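Local structure of transferrin (Manduca sexta, 6WB6) at residues A[206-211]-A[219-224]; A[228-233]-A[259-264]; A[106-111]-A[129-134]; A[272-277]-A[316-321]. The protein binds a single ferric ion together with a carbonate anion and transports iron as a secreted insect transferrin. All coordinates share one frame; numbering follows the deposited sequence.

Contact 1 of 4, residues A[206-211]-A[219-224]; sequences GALRCL and AFTKVI
Helix 206-211 runs back over strand 219-222 with their axes 7.7 Å apart at closest approach and their N-to-C directions at 148°, so Ala207 comes to lie beside Ala219. This is helix-on-sheet packing in the iron-binding lobe of the transferrin fold: helix 203-213, which also carries the iron ligand Tyr204, covers a strand of the mixed sheet. The closest approach is made by the methyl of Ala219, whose CB stands 3.7 Å from Ala207 O. That carbonyl already takes the helical bond from Leu211 N, so the methyl meets a satisfied oxygen. Leu211 reaches the same methyl from farther along the helix: with CG anti to the backbone N (chi1 174°), its CD2 lies 3.9 Å from Ala219 CB. The Ala219 methyl thus packs against both Ala207 and Leu211, and the two small alanines are consistent with the short distance between the axes. No hydrogen bond crosses between the segments; the contact is buried and rests on apolar packing. Thr221 divides its branches, OG1 bonding to the carbonyl of Tyr204 while the methyl serves Leu208. These two side chains cross at about a right angle, Leu208 CD2 being 3.9 Å from Thr221 CG2.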
loop_
_atom_site.group_PDB
_atom_site.type_symbol
_atom_site.label_atom_id
_atom_site.label_comp_id
_atom_site.label_asym_id
_atom_site.label_seq_id
_atom_site.Cartn_x
_atom_site.Cartn_y
_atom_site.Cartn_z
ATOM N N GLY A 206 23.216 12.659 0.255
ATOM C CA GLY A 206 22.689 13.995 0.452
ATOM C C GLY A 206 22.633 14.404 1.909
ATOM O O GLY A 206 22.791 15.579 2.236
ATOM N N ALA A 207 22.425 13.451 2.809
ATOM C CA ALA A 207 22.466 13.800 4.219
ATOM C C ALA A 207 23.844 14.304 4.617
ATOM O O ALA A 207 23.959 15.226 5.418
ATOM C CB ALA A 207 22.083 12.600 5.071
ATOM N N LEU A 208 24.906 13.700 4.089
ATOM C CA LEU A 208 26.227 14.215 4.415
ATOM C C LEU A 208 26.461 15.561 3.735
ATOM O O LEU A 208 27.118 16.430 4.305
ATOM C CB LEU A 208 27.311 13.191 4.037
ATOM C CG LEU A 208 27.167 11.870 4.831
ATOM C CD1 LEU A 208 27.702 10.668 4.120
ATOM C CD2 LEU A 208 27.841 12.025 6.180
ATOM N N ARG A 209 25.913 15.768 2.540
ATOM C CA ARG A 209 25.982 17.099 1.927
ATOM C C ARG A 209 25.183 18.115 2.726
ATOM O O ARG A 209 25.590 19.275 2.863
ATOM C CB ARG A 209 25.470 17.052 0.489
ATOM C CG ARG A 209 26.356 16.225 -0.416
ATOM C CD ARG A 209 25.963 16.375 -1.856
ATOM N NE ARG A 209 24.686 15.728 -2.101
ATOM C CZ ARG A 209 24.532 14.534 -2.670
ATOM N NH1 ARG A 209 25.582 13.832 -3.089
ATOM N NH2 ARG A 209 23.309 14.043 -2.828
ATOM N N CYS A 210 24.012 17.710 3.218
ATOM C CA CYS A 210 23.280 18.569 4.131
ATOM C C CYS A 210 24.169 18.961 5.302
ATOM O O CYS A 210 24.229 20.129 5.691
ATOM C CB CYS A 210 22.012 17.850 4.603
ATOM S SG CYS A 210 21.151 18.597 5.994
ATOM N N LEU A 211 24.913 18.004 5.835
ATOM C CA LEU A 211 25.772 18.263 6.990
ATOM C C LEU A 211 27.003 19.094 6.604
ATOM O O LEU A 211 27.376 20.040 7.314
ATOM C CB LEU A 211 26.181 16.922 7.611
ATOM C CG LEU A 211 27.211 16.917 8.762
ATOM C CD1 LEU A 211 26.589 17.407 10.030
ATOM C CD2 LEU A 211 27.812 15.546 9.004
ATOM N N ALA A 219 23.956 14.204 10.920
ATOM C CA ALA A 219 23.498 13.463 9.750
ATOM C C ALA A 219 23.282 12.032 10.196
ATOM O O ALA A 219 24.112 11.482 10.919
ATOM C CB ALA A 219 24.510 13.507 8.599
ATOM N N PHE A 220 22.136 11.471 9.846
ATOM C CA PHE A 220 21.854 10.062 10.068
ATOM C C PHE A 220 21.989 9.332 8.732
ATOM O O PHE A 220 21.200 9.559 7.812
ATOM C CB PHE A 220 20.460 9.889 10.672
ATOM C CG PHE A 220 20.282 10.621 11.985
ATOM C CD1 PHE A 220 20.807 10.108 13.150
ATOM C CD2 PHE A 220 19.614 11.827 12.043
ATOM C CE1 PHE A 220 20.645 10.773 14.356
ATOM C CE2 PHE A 220 19.456 12.502 13.259
ATOM C CZ PHE A 220 19.981 11.971 14.407
ATOM N N THR A 221 22.986 8.464 8.621
ATOM C CA THR A 221 23.205 7.784 7.369
ATOM C C THR A 221 23.868 6.433 7.665
ATOM O O THR A 221 23.729 5.881 8.766
ATOM C CB THR A 221 23.989 8.727 6.447
ATOM O OG1 THR A 221 24.185 8.114 5.189
ATOM C CG2 THR A 221 25.345 9.129 7.087
ATOM N N LYS A 222 24.546 5.870 6.674
ATOM C CA LYS A 222 25.201 4.580 6.849
ATOM C C LYS A 222 26.670 4.699 6.474
ATOM O O LYS A 222 27.094 5.635 5.800
ATOM C CB LYS A 222 24.538 3.454 6.045
ATOM C CG LYS A 222 24.609 3.568 4.544
ATOM C CD LYS A 222 24.028 2.336 3.863
ATOM C CE LYS A 222 23.759 2.606 2.397
ATOM N NZ LYS A 222 22.823 1.604 1.771
ATOM N N VAL A 223 27.432 3.701 6.914
ATOM C CA VAL A 223 28.885 3.793 6.909
ATOM C C VAL A 223 29.403 3.921 5.495
ATOM O O VAL A 223 30.285 4.731 5.203
ATOM C CB VAL A 223 29.487 2.558 7.598
ATOM C CG1 VAL A 223 30.997 2.477 7.345
ATOM C CG2 VAL A 223 29.155 2.613 9.043
ATOM N N ILE A 224 28.881 3.091 4.598
ATOM C CA ILE A 224 29.500 2.955 3.296
ATOM C C ILE A 224 29.421 4.270 2.545
ATOM O O ILE A 224 30.388 4.674 1.883
ATOM C CB ILE A 224 28.862 1.785 2.522
ATOM C CG1 ILE A 224 29.595 1.562 1.215
ATOM C CG2 ILE A 224 27.375 2.021 2.262
ATOM C CD1 ILE A 224 29.266 0.215 0.549
#

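Contact 2 of 4, residues A[228-233]-A[259-264]; sequences KFFGLP and APITGK
Ile261 sets its CG2 methyl against both Phe230 and Leu232, crossing each side chain at about a right angle. The first segment is the C-terminal end of helix 223-229, closed by a Schellman motif: Gly231, at positive phi (67°), is its C-prime residue, with Gly231 N bonded to Lys228 O and Leu232 N to Arg227 O. Across from it, Pro260 to Gly263 form a type I beta turn in the end region of strand 258-260 of the same transferrin lobe. A helix end and a type I turn therefore meet through side chains, with no hydrogen bond between them. The shared methyl stands anti to its own backbone N, because Ile261 CG1 occupies the position beside that N (chi1 -56°). It approaches the Phe230 ring obliquely, 3.7 Å from CD2, with CE2 also within contact. Phe229 CD2 lies 3.6 Å above one face of the Phe230 ring, offset toward the rim, and Phe249 meets the ring as well, which probably helps to hold its orientation. Leu232 lies on the more solvent-accessible side of the contact and extends across to the turn. Its CD1 is 4.0 Å from Ile261 CG2, and both methyls of this leucine face the Thr262 methyl, which lies obliquely across them, CD1 and CD2 each 4.1 Å from Thr262 CG2.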
loop_
_atom_site.group_PDB
_atom_site.type_symbol
_atom_site.label_atom_id
_atom_site.label_comp_id
_atom_site.label_asym_id
_atom_site.label_seq_id
_atom_site.Cartn_x
_atom_site.Cartn_y
_atom_site.Cartn_z
ATOM N N LYS A 228 32.707 6.599 1.616
ATOM C CA LYS A 228 32.944 7.030 0.242
ATOM C C LYS A 228 32.869 8.541 0.100
ATOM O O LYS A 228 33.566 9.119 -0.741
ATOM C CB LYS A 228 31.937 6.382 -0.695
ATOM C CG LYS A 228 32.039 4.906 -0.698
ATOM C CD LYS A 228 31.128 4.286 -1.731
ATOM C CE LYS A 228 31.409 2.826 -1.790
ATOM N NZ LYS A 228 30.354 2.130 -2.550
ATOM N N PHE A 229 32.036 9.189 0.907
ATOM C CA PHE A 229 31.944 10.640 0.862
ATOM C C PHE A 229 33.314 11.250 1.086
ATOM O O PHE A 229 33.630 12.286 0.512
ATOM C CB PHE A 229 30.943 11.129 1.919
ATOM C CG PHE A 229 30.685 12.629 1.906
ATOM C CD1 PHE A 229 29.873 13.203 0.946
ATOM C CD2 PHE A 229 31.213 13.438 2.888
ATOM C CE1 PHE A 229 29.624 14.570 0.960
ATOM C CE2 PHE A 229 30.979 14.796 2.906
ATOM C CZ PHE A 229 30.188 15.361 1.945
ATOM N N PHE A 230 34.143 10.596 1.893
ATOM C CA PHE A 230 35.482 11.058 2.206
ATOM C C PHE A 230 36.550 10.314 1.427
ATOM O O PHE A 230 37.706 10.279 1.853
ATOM C CB PHE A 230 35.718 10.922 3.702
ATOM C CG PHE A 230 34.758 11.737 4.533
ATOM C CD1 PHE A 230 34.794 13.117 4.500
ATOM C CD2 PHE A 230 33.815 11.123 5.334
ATOM C CE1 PHE A 230 33.926 13.846 5.260
ATOM C CE2 PHE A 230 32.954 11.850 6.085
ATOM C CZ PHE A 230 33.001 13.213 6.052
ATOM N N GLY A 231 36.173 9.677 0.324
ATOM C CA GLY A 231 37.137 8.975 -0.508
ATOM C C GLY A 231 37.743 7.760 0.147
ATOM O O GLY A 231 38.757 7.235 -0.337
ATOM N N LEU A 232 37.153 7.291 1.228
ATOM C CA LEU A 232 37.788 6.207 1.951
ATOM C C LEU A 232 37.411 4.860 1.350
ATOM O O LEU A 232 36.354 4.725 0.725
ATOM C CB LEU A 232 37.395 6.250 3.413
ATOM C CG LEU A 232 37.982 7.458 4.138
ATOM C CD1 LEU A 232 37.354 7.579 5.511
ATOM C CD2 LEU A 232 39.472 7.311 4.268
ATOM N N PRO A 233 38.269 3.855 1.511
ATOM C CA PRO A 233 37.932 2.522 1.015
ATOM C C PRO A 233 36.887 1.869 1.891
ATOM O O PRO A 233 36.796 2.134 3.091
ATOM C CB PRO A 233 39.258 1.771 1.102
ATOM C CG PRO A 233 39.928 2.382 2.260
ATOM C CD PRO A 233 39.559 3.843 2.226
ATOM N N ALA A 259 34.135 9.284 17.485
ATOM C CA ALA A 259 35.087 8.344 16.919
ATOM C C ALA A 259 35.446 8.811 15.517
ATOM O O ALA A 259 34.584 9.346 14.809
ATOM C CB ALA A 259 34.503 6.928 16.850
ATOM N N PRO A 260 36.683 8.632 15.079
ATOM C CA PRO A 260 37.028 9.066 13.725
ATOM C C PRO A 260 36.292 8.264 12.669
ATOM O O PRO A 260 36.023 7.070 12.828
ATOM C CB PRO A 260 38.540 8.838 13.649
ATOM C CG PRO A 260 38.838 7.872 14.752
ATOM C CD PRO A 260 37.867 8.184 15.829
ATOM N N ILE A 261 35.962 8.958 11.584
ATOM C CA ILE A 261 35.470 8.313 10.376
ATOM C C ILE A 261 36.494 7.318 9.842
ATOM O O ILE A 261 36.129 6.269 9.294
ATOM C CB ILE A 261 35.128 9.390 9.326
ATOM C CG1 ILE A 261 34.130 10.412 9.888
ATOM C CG2 ILE A 261 34.555 8.775 8.112
ATOM C CD1 ILE A 261 32.852 9.820 10.435
ATOM N N THR A 262 37.788 7.620 9.994
ATOM C CA THR A 262 38.816 6.736 9.454
ATOM C C THR A 262 38.942 5.441 10.238
ATOM O O THR A 262 39.666 4.542 9.805
ATOM C CB THR A 262 40.194 7.439 9.412
ATOM O OG1 THR A 262 40.365 8.258 10.571
ATOM C CG2 THR A 262 40.337 8.308 8.166
ATOM N N GLY A 263 38.272 5.318 11.377
ATOM C CA GLY A 263 38.304 4.105 12.158
ATOM C C GLY A 263 37.040 3.279 11.963
ATOM O O GLY A 263 36.162 3.587 11.165
ATOM N N LYS A 264 36.971 2.194 12.715
ATOM C CA LYS A 264 35.760 1.401 12.739
ATOM C C LYS A 264 34.616 2.241 13.304
ATOM O O LYS A 264 34.741 2.851 14.370
ATOM C CB LYS A 264 35.994 0.138 13.571
ATOM C CG LYS A 264 34.808 -0.850 13.642
ATOM C CD LYS A 264 34.117 -0.827 15.016
ATOM C CE LYS A 264 33.905 -2.229 15.582
ATOM N NZ LYS A 264 32.906 -2.990 14.778
#

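Contact 3 of 4, residues A[106-111]-A[129-134]; sequences DQLKGL and TMLMKR
Asp106 and Arg134 form a salt bridge through a single strong hydrogen bond: Arg134 NE donates to Asp106 OD1 at 2.6 Å, with an N-H...O angle of 175°. The acceptor lies only 4° out of the guanidinium plane, and OD1 is met nearly along its C-O axis. Carboxylate and guanidinium planes are turned 73° apart, so this is a one-point grip and not the flat, two-pronged pairing; Arg134 NH2 stays 3.5 Å from Asp106 OD1. The arginine chain bends at its third torsion, which folds it back to present NE, rather than the terminal nitrogens, to the aspartate. NH2 has a weak hydrogen bond to Asn104 OD1, and that oxygen also accepts from Asp106 N, so one asparagine serves both partners of the bridge.

Some backbone groups are satisfied within each turn. Leu111 N bonds to Leu108 O in a type II turn, and Arg134 N to Leu131 O at 2.7 Å in the type I turn from Leu131 to Arg134; Gly110 and Leu111 also pair through the backbone with Phe158 and Ala160. Alongside the polar pair, Leu108 and Leu131 cross at about a right angle, CD1 of the former 4.1 Å from CD2 of the latter. A leucine in place of the arginine, with no guanidinium, would probably leave the Asp106 carboxylate without its charged mate and Asn104 OD1 without its weak second donor. The chemistry thus implies a directional ionic link, beside a small apolar contact, between the 129-134 segment and the loop leading into strand 112-114.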
loop_
_atom_site.group_PDB
_atom_site.type_symbol
_atom_site.label_atom_id
_atom_site.label_comp_id
_atom_site.label_asym_id
_atom_site.label_seq_id
_atom_site.Cartn_x
_atom_site.Cartn_y
_atom_site.Cartn_z
ATOM N N ASP A 106 21.569 12.995 24.353
ATOM C CA ASP A 106 20.533 13.951 24.711
ATOM C C ASP A 106 20.770 15.294 24.034
ATOM O O ASP A 106 19.822 16.038 23.771
ATOM C CB ASP A 106 20.486 14.133 26.225
ATOM C CG ASP A 106 19.885 12.951 26.931
ATOM O OD1 ASP A 106 19.521 11.981 26.242
ATOM O OD2 ASP A 106 19.772 12.986 28.176
ATOM N N GLN A 107 22.013 15.612 23.748
ATOM C CA GLN A 107 22.384 16.883 23.158
ATOM C C GLN A 107 22.164 16.925 21.661
ATOM O O GLN A 107 22.523 17.919 21.022
ATOM C CB GLN A 107 23.836 17.179 23.512
ATOM C CG GLN A 107 23.984 17.481 25.015
ATOM C CD GLN A 107 25.363 17.201 25.536
ATOM O OE1 GLN A 107 26.343 17.306 24.810
ATOM N NE2 GLN A 107 25.451 16.829 26.805
ATOM N N LEU A 108 21.571 15.882 21.080
ATOM C CA LEU A 108 21.103 16.005 19.708
ATOM C C LEU A 108 19.909 16.936 19.637
ATOM O O LEU A 108 19.576 17.423 18.550
ATOM C CB LEU A 108 20.756 14.631 19.124
ATOM C CG LEU A 108 21.986 13.747 18.823
ATOM C CD1 LEU A 108 21.570 12.383 18.307
ATOM C CD2 LEU A 108 22.956 14.435 17.834
ATOM N N LYS A 109 19.304 17.223 20.785
ATOM C CA LYS A 109 18.139 18.095 20.839
ATOM C C LYS A 109 18.519 19.485 20.369
ATOM O O LYS A 109 19.576 20.004 20.719
ATOM C CB LYS A 109 17.581 18.187 22.265
ATOM C CG LYS A 109 16.371 19.155 22.405
ATOM C CD LYS A 109 15.921 19.279 23.867
ATOM C CE LYS A 109 14.374 19.251 24.054
ATOM N NZ LYS A 109 13.640 20.334 23.321
ATOM N N GLY A 110 17.636 20.093 19.592
ATOM C CA GLY A 110 17.861 21.420 19.110
ATOM C C GLY A 110 18.799 21.514 17.931
ATOM O O GLY A 110 19.019 22.622 17.427
ATOM N N LEU A 111 19.340 20.400 17.457
ATOM C CA LEU A 111 20.260 20.449 16.333
ATOM C C LEU A 111 19.498 20.508 15.014
ATOM O O LEU A 111 18.332 20.116 14.923
ATOM C CB LEU A 111 21.182 19.241 16.331
ATOM C CG LEU A 111 22.165 19.084 17.481
ATOM C CD1 LEU A 111 23.000 17.850 17.195
ATOM C CD2 LEU A 111 23.044 20.264 17.649
ATOM N N THR A 129 13.838 4.824 16.783
ATOM C CA THR A 129 13.848 3.708 17.719
ATOM C C THR A 129 14.742 3.997 18.911
ATOM O O THR A 129 14.390 3.664 20.047
ATOM C CB THR A 129 14.301 2.402 17.006
ATOM O OG1 THR A 129 13.354 2.043 15.995
ATOM C CG2 THR A 129 14.419 1.222 17.990
ATOM N N MET A 130 15.912 4.595 18.672
ATOM C CA MET A 130 16.896 4.797 19.737
ATOM C C MET A 130 16.604 6.052 20.549
ATOM O O MET A 130 16.644 6.020 21.779
ATOM C CB MET A 130 18.314 4.884 19.143
ATOM C CG MET A 130 18.747 3.608 18.386
ATOM S SD MET A 130 18.287 2.148 19.375
ATOM C CE MET A 130 18.522 0.813 18.207
ATOM N N LEU A 131 16.340 7.170 19.877
ATOM C CA LEU A 131 16.093 8.426 20.581
ATOM C C LEU A 131 14.878 8.333 21.491
ATOM O O LEU A 131 14.881 8.887 22.601
ATOM C CB LEU A 131 15.888 9.556 19.584
ATOM C CG LEU A 131 17.079 9.870 18.681
ATOM C CD1 LEU A 131 16.699 11.000 17.770
ATOM C CD2 LEU A 131 18.314 10.228 19.478
ATOM N N MET A 132 13.823 7.656 21.035
ATOM C CA MET A 132 12.604 7.574 21.821
ATOM C C MET A 132 12.833 6.913 23.167
ATOM O O MET A 132 11.970 7.007 24.042
ATOM C CB MET A 132 11.528 6.802 21.057
ATOM C CG MET A 132 11.787 5.300 20.932
ATOM S SD MET A 132 10.380 4.479 20.190
ATOM C CE MET A 132 9.281 4.585 21.600
ATOM N N LYS A 133 13.942 6.200 23.330
ATOM C CA LYS A 133 14.303 5.680 24.631
ATOM C C LYS A 133 14.840 6.752 25.564
ATOM O O LYS A 133 15.265 6.424 26.675
ATOM C CB LYS A 133 15.375 4.599 24.488
ATOM C CG LYS A 133 15.054 3.483 23.527
ATOM C CD LYS A 133 16.094 2.428 23.666
ATOM C CE LYS A 133 15.938 1.383 22.600
ATOM N NZ LYS A 133 17.272 0.930 22.173
ATOM N N ARG A 134 14.890 8.007 25.136
ATOM C CA ARG A 134 15.557 9.051 25.897
ATOM C C ARG A 134 14.511 10.025 26.399
ATOM O O ARG A 134 13.675 10.502 25.623
ATOM C CB ARG A 134 16.608 9.767 25.053
ATOM C CG ARG A 134 17.525 8.822 24.343
ATOM C CD ARG A 134 18.694 9.556 23.782
ATOM N NE ARG A 134 19.708 9.780 24.798
ATOM C CZ ARG A 134 20.675 8.917 25.086
ATOM N NH1 ARG A 134 20.735 7.762 24.439
ATOM N NH2 ARG A 134 21.573 9.203 26.032
#

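Contact 4 of 4, residues A[272-277]-A[316-321]; sequences PWQGLI and EKIHHV
In the four-stranded antiparallel sheet of the lobe, Trp273 and Gln274, beside strand 275-279, meet Ile318, near the edge strand 320-327. Strand 72-79 lies between the two strands, which accounts for the wide separation of the facing backbones: Gln274 and Ile318 have their CA atoms 8.8 Å apart, and side chains span the gap. Ile318 carries one side alone, its CB directed toward the other segment. With CG1 beside the backbone N (chi1 -58°), CG2 is placed anti to that N, and this methyl meets both partners. Ile318 CG2 lies 3.8 Å from Gln274 OE1 and 4.3 Å from Trp273 CE3, approaching the indole obliquely. CD1 of the same isoleucine is also 3.9 Å from Gln274 OE1, so both ends of the branched chain lie against the amide oxygen in van der Waals contact.

The Gln274 chain, bent at its second torsion (chi2 146°), crosses Ile318 at about a right angle. Its other amide atom, NE2, donates to Asp57 OD1, and Trp273 NE1 donates to Ala86 O; polar bonds to other parts of the lobe thus help fix the rotation of both groups. Next to Ile318, His319 and His320 form a classic beta bulge opposite Arg79.

Asp57 is a predicted iron-binding residue, so Gln274 is a possible second-shell partner of it, although the ferric ion seen here is ligated by Tyr90 and Tyr204. The arrangement is side-chain packing, apolar at Trp273 and van der Waals against an amide at Gln274, near the iron site of a transferrin lobe.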
loop_
_atom_site.group_PDB
_atom_site.type_symbol
_atom_site.label_atom_id
_atom_site.label_comp_id
_atom_site.label_asym_id
_atom_site.label_seq_id
_atom_site.Cartn_x
_atom_site.Cartn_y
_atom_site.Cartn_z
ATOM N N PRO A 272 20.002 -5.794 8.874
ATOM C CA PRO A 272 20.578 -7.095 8.550
ATOM C C PRO A 272 20.391 -7.405 7.079
ATOM O O PRO A 272 19.497 -6.869 6.420
ATOM C CB PRO A 272 19.778 -8.073 9.421
ATOM C CG PRO A 272 18.940 -7.217 10.344
ATOM C CD PRO A 272 18.720 -5.953 9.596
ATOM N N TRP A 273 21.277 -8.254 6.571
ATOM C CA TRP A 273 21.137 -8.782 5.222
ATOM C C TRP A 273 19.867 -9.594 5.089
ATOM O O TRP A 273 19.422 -10.251 6.029
ATOM C CB TRP A 273 22.287 -9.710 4.883
ATOM C CG TRP A 273 23.644 -9.102 4.790
ATOM C CD1 TRP A 273 24.684 -9.337 5.617
ATOM C CD2 TRP A 273 24.115 -8.203 3.782
ATOM N NE1 TRP A 273 25.787 -8.639 5.200
ATOM C CE2 TRP A 273 25.465 -7.931 4.071
ATOM C CE3 TRP A 273 23.525 -7.592 2.672
ATOM C CZ2 TRP A 273 26.245 -7.076 3.286
ATOM C CZ3 TRP A 273 24.304 -6.731 1.887
ATOM C CH2 TRP A 273 25.650 -6.485 2.201
ATOM N N GLN A 274 19.338 -9.617 3.876
ATOM C CA GLN A 274 18.339 -10.600 3.527
ATOM C C GLN A 274 19.006 -11.957 3.363
ATOM O O GLN A 274 20.240 -12.078 3.332
ATOM C CB GLN A 274 17.644 -10.251 2.221
ATOM C CG GLN A 274 17.266 -8.824 2.042
ATOM C CD GLN A 274 17.395 -8.443 0.604
ATOM O OE1 GLN A 274 18.457 -8.598 0.018
ATOM N NE2 GLN A 274 16.303 -7.986 0.010
ATOM N N GLY A 275 18.177 -12.989 3.221
ATOM C CA GLY A 275 18.704 -14.315 2.959
ATOM C C GLY A 275 17.627 -15.372 2.831
ATOM O O GLY A 275 16.533 -15.096 2.337
ATOM N N LEU A 276 17.935 -16.591 3.259
ATOM C CA LEU A 276 17.014 -17.716 3.166
ATOM C C LEU A 276 16.717 -18.222 4.565
ATOM O O LEU A 276 17.615 -18.301 5.410
ATOM C CB LEU A 276 17.581 -18.871 2.339
ATOM C CG LEU A 276 18.110 -18.550 0.947
ATOM C CD1 LEU A 276 18.945 -19.737 0.435
ATOM C CD2 LEU A 276 16.925 -18.229 0.041
ATOM N N ILE A 277 15.461 -18.563 4.790
ATOM C CA ILE A 277 15.000 -19.133 6.043
ATOM C C ILE A 277 14.457 -20.526 5.734
ATOM O O ILE A 277 13.878 -20.752 4.668
ATOM C CB ILE A 277 13.937 -18.207 6.683
ATOM C CG1 ILE A 277 13.876 -18.378 8.212
ATOM C CG2 ILE A 277 12.594 -18.429 6.023
ATOM C CD1 ILE A 277 12.788 -17.518 8.906
ATOM N N GLU A 316 20.376 -7.331 -8.235
ATOM C CA GLU A 316 21.592 -6.976 -8.966
ATOM C C GLU A 316 22.708 -6.590 -8.004
ATOM O O GLU A 316 23.844 -7.058 -8.137
ATOM C CB GLU A 316 21.309 -5.841 -9.950
ATOM N N LYS A 317 22.384 -5.786 -6.995
ATOM C CA LYS A 317 23.374 -5.291 -6.048
ATOM C C LYS A 317 23.719 -6.307 -4.972
ATOM O O LYS A 317 24.826 -6.247 -4.417
ATOM C CB LYS A 317 22.853 -3.994 -5.406
ATOM C CG LYS A 317 22.935 -2.774 -6.332
ATOM C CD LYS A 317 21.875 -1.720 -6.025
ATOM C CE LYS A 317 22.380 -0.643 -5.071
ATOM N NZ LYS A 317 22.714 0.646 -5.771
ATOM N N ILE A 318 22.814 -7.247 -4.685
ATOM C CA ILE A 318 22.911 -8.118 -3.510
ATOM C C ILE A 318 22.721 -9.556 -3.991
ATOM O O ILE A 318 21.595 -10.065 -4.055
ATOM C CB ILE A 318 21.880 -7.755 -2.438
ATOM C CG1 ILE A 318 22.054 -6.296 -2.007
ATOM C CG2 ILE A 318 22.015 -8.658 -1.243
ATOM C CD1 ILE A 318 21.054 -5.874 -0.941
ATOM N N HIS A 319 23.831 -10.232 -4.312
ATOM C CA HIS A 319 23.744 -11.647 -4.655
ATOM C C HIS A 319 25.002 -12.426 -4.309
ATOM O O HIS A 319 25.221 -13.489 -4.897
ATOM C CB HIS A 319 23.442 -11.859 -6.137
ATOM C CG HIS A 319 24.483 -11.302 -7.056
ATOM N ND1 HIS A 319 24.350 -10.079 -7.677
ATOM C CD2 HIS A 319 25.665 -11.809 -7.470
ATOM C CE1 HIS A 319 25.409 -9.858 -8.436
ATOM N NE2 HIS A 319 26.222 -10.892 -8.327
ATOM N N HIS A 320 25.814 -11.952 -3.371
ATOM C CA HIS A 320 26.890 -12.766 -2.825
ATOM C C HIS A 320 26.303 -13.639 -1.725
ATOM O O HIS A 320 25.943 -13.154 -0.648
ATOM C CB HIS A 320 28.032 -11.913 -2.284
ATOM C CG HIS A 320 29.175 -12.731 -1.760
ATOM N ND1 HIS A 320 30.222 -13.138 -2.558
ATOM C CD2 HIS A 320 29.412 -13.251 -0.533
ATOM C CE1 HIS A 320 31.060 -13.867 -1.842
ATOM N NE2 HIS A 320 30.601 -13.938 -0.606
ATOM N N VAL A 321 26.173 -14.918 -2.001
ATOM C CA VAL A 321 25.619 -15.843 -1.025
ATOM C C VAL A 321 26.728 -16.193 -0.044
ATOM O O VAL A 321 27.802 -16.643 -0.446
ATOM C CB VAL A 321 25.057 -17.082 -1.726
ATOM C CG1 VAL A 321 24.402 -18.048 -0.739
ATOM C CG2 VAL A 321 24.064 -16.632 -2.775
#

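Overall arrangement
All four contacts lie in the N-terminal, iron-binding half of the chain. In sequence the order is contact 3, then 1, 2 and 4. Contacts 1 and 2 have centres about 12 Å apart, share helix 223-229 and reach the same mixed sheet; Phe229 packs on Leu208 and Arg209. Contact 3, its centre about 17 Å from that of contact 1, joins it through Phe220 CZ and Leu108 CD1, 4.2 Å apart. Contact 4 belongs to the separate antiparallel sheet, its centre about 24 Å from that of contact 1. The side chains of Thr221 and Ile318 lie about 8 and about 10 Å from the ferric ion, so contacts 1 and 4 both lie near the metal, on different sheets.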